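Local coordinates for UPF0147 protein MMP1188 (Methanococcus maripaludis S2, PDB 2QZG), which is of unknown function but folds as a small all-helical protein of the archaeal UPF0147 family, at residues C[21-26]-C[38-43]. Residues are numbered along the deposited sequence; the frame is centred on the assembly and turned at random.
Sequences SMLEEI and AAADNA
Leu23 and Ala40 have the nearest CA atoms across the contact, 5.7 Å apart, where the axes of segments 21-26 and 38-43, on helices 12-27 and 34-46, approach to 8.5 Å and run antiparallel at 159°. The close spacing is consistent with the small methyls of Ala40 and Ala43 at the centre of the facing side of 38-43, while the bulk comes from Leu23 and Ile26. Leu23 reaches over with both branches of its fork. CD2 lies against the Ala40 backbone, 3.7 Å from Ala40 O, and also meets the methyl of that residue; CD1 lies one turn further on, 4.2 Å from Ala43 CB. With CG anti to the carbonyl carbon (chi1 -77°), CG and with it CD1 are turned towards the N-terminal end of their own helix, beside Ala43, while CD2 stays over Ala40. Ile26 meets the same Ala40 methyl from a different direction, nearer the C-terminal end of its helix: its branch methyl CG2, anti to the backbone N, comes within 3.8 Å of Ala40 CB. Cut back to an alanine, the Leu23 position is likely to lose the contacts of CD1 with Ala43 and of CD2 with Ala40 O, opening a gap beside Leu65 of helix 54-68, which both Leu23 and Ala43 touch. At the margin, Glu24 and Asp41 lie side by side with their carboxylate planes 75° apart, and Glu24 OE1 stands 3.9 Å from Asp41 OD1. A salt bridge from Glu24 OE1 to Lys44 probably offsets this approach of like charges. Ile26 also packs on Ile82 and Ile85 of helix 76-90, so the pair contributes to an interior shared by all four helices. The arrangement is that of neighbouring antiparallel helices in a compact four-helix bundle, packed here through apolar side chains, with an alanine where the CA atoms come nearest.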
loop_
_atom_site.group_PDB
_atom_site.type_symbol
_atom_site.label_atom_id
_atom_site.label_comp_id
_atom_site.label_asym_id
_atom_site.label_seq_id
_atom_site.Cartn_x
_atom_site.Cartn_y
_atom_site.Cartn_z
ATOM N N SER C 21 -5.092 11.332 -0.479
ATOM C CA SER C 21 -6.089 10.967 -1.462
ATOM C C SER C 21 -6.767 9.626 -1.122
ATOM O O SER C 21 -7.992 9.498 -1.208
ATOM C CB SER C 21 -5.426 10.906 -2.834
ATOM O OG SER C 21 -5.990 9.877 -3.620
HETATM N N MSE C 22 -5.976 8.629 -0.733
HETATM C CA MSE C 22 -6.544 7.336 -0.358
HETATM C C MSE C 22 -7.420 7.454 0.882
HETATM O O MSE C 22 -8.498 6.866 0.943
HETATM C CB MSE C 22 -5.453 6.292 -0.155
HETATM C CG MSE C 22 -4.992 5.649 -1.416
HETATM SE SE MSE C 22 -3.445 4.517 -0.987
HETATM C CE MSE C 22 -2.153 5.918 -0.844
ATOM N N LEU C 23 -6.960 8.236 1.858
ATOM C CA LEU C 23 -7.755 8.542 3.045
ATOM C C LEU C 23 -9.059 9.262 2.701
ATOM O O LEU C 23 -10.113 8.954 3.257
ATOM C CB LEU C 23 -6.925 9.345 4.053
ATOM C CG LEU C 23 -5.911 8.537 4.876
ATOM C CD1 LEU C 23 -4.931 9.467 5.592
ATOM C CD2 LEU C 23 -6.626 7.643 5.865
ATOM N N GLU C 24 -8.993 10.214 1.781
ATOM C CA GLU C 24 -10.191 10.959 1.362
ATOM C C GLU C 24 -11.244 10.062 0.723
ATOM O O GLU C 24 -12.445 10.335 0.830
ATOM C CB GLU C 24 -9.815 12.123 0.442
ATOM C CG GLU C 24 -10.924 13.173 0.203
ATOM C CD GLU C 24 -11.565 13.717 1.488
ATOM O OE1 GLU C 24 -10.834 13.987 2.476
ATOM O OE2 GLU C 24 -12.809 13.869 1.512
ATOM N N GLU C 25 -10.788 8.990 0.081
ATOM C CA GLU C 25 -11.663 7.999 -0.538
ATOM C C GLU C 25 -12.593 7.357 0.502
ATOM O O GLU C 25 -13.807 7.284 0.301
ATOM C CB GLU C 25 -10.829 6.942 -1.278
ATOM C CG GLU C 25 -11.610 6.064 -2.267
ATOM C CD GLU C 25 -10.694 5.193 -3.136
ATOM O OE1 GLU C 25 -9.472 5.154 -2.877
ATOM O OE2 GLU C 25 -11.197 4.549 -4.083
ATOM N N ILE C 26 -12.020 6.914 1.620
ATOM C CA ILE C 26 -12.790 6.372 2.751
ATOM C C ILE C 26 -13.703 7.429 3.389
ATOM O O ILE C 26 -14.838 7.126 3.784
ATOM C CB ILE C 26 -11.852 5.867 3.850
ATOM C CG1 ILE C 26 -10.914 4.754 3.308
ATOM C CG2 ILE C 26 -12.651 5.436 5.080
ATOM C CD1 ILE C 26 -9.831 4.328 4.305
ATOM N N ALA C 38 -14.764 9.276 10.046
ATOM C CA ALA C 38 -14.180 10.356 10.864
ATOM C C ALA C 38 -12.730 10.047 11.257
ATOM O O ALA C 38 -11.874 10.938 11.217
ATOM C CB ALA C 38 -15.028 10.647 12.094
ATOM N N ALA C 39 -12.454 8.784 11.599
ATOM C CA ALA C 39 -11.092 8.324 11.894
ATOM C C ALA C 39 -10.129 8.522 10.719
ATOM O O ALA C 39 -8.961 8.879 10.919
ATOM C CB ALA C 39 -11.087 6.864 12.332
ATOM N N ALA C 40 -10.620 8.290 9.509
ATOM C CA ALA C 40 -9.823 8.478 8.306
ATOM C C ALA C 40 -9.589 9.976 8.003
ATOM O O ALA C 40 -8.590 10.363 7.384
ATOM C CB ALA C 40 -10.485 7.786 7.134
ATOM N N ASP C 41 -10.503 10.820 8.455
ATOM C CA ASP C 41 -10.301 12.258 8.304
ATOM C C ASP C 41 -9.324 12.763 9.359
ATOM O O ASP C 41 -8.438 13.580 9.077
ATOM C CB ASP C 41 -11.626 13.000 8.334
ATOM C CG ASP C 41 -11.607 14.197 7.424
ATOM O OD1 ASP C 41 -10.875 14.128 6.406
ATOM O OD2 ASP C 41 -12.280 15.207 7.727
ATOM N N ASN C 42 -9.453 12.208 10.557
ATOM C CA ASN C 42 -8.525 12.479 11.645
ATOM C C ASN C 42 -7.085 12.134 11.279
ATOM O O ASN C 42 -6.145 12.903 11.547
ATOM C CB ASN C 42 -8.978 11.725 12.890
ATOM C CG ASN C 42 -10.289 12.267 13.450
ATOM O OD1 ASN C 42 -10.717 13.368 13.097
ATOM N ND2 ASN C 42 -10.928 11.497 14.319
ATOM N N ALA C 43 -6.918 10.977 10.644
ATOM C CA ALA C 43 -5.603 10.517 10.198
ATOM C C ALA C 43 -5.047 11.452 9.125
ATOM O O ALA C 43 -3.864 11.839 9.153
ATOM C CB ALA C 43 -5.712 9.104 9.659
#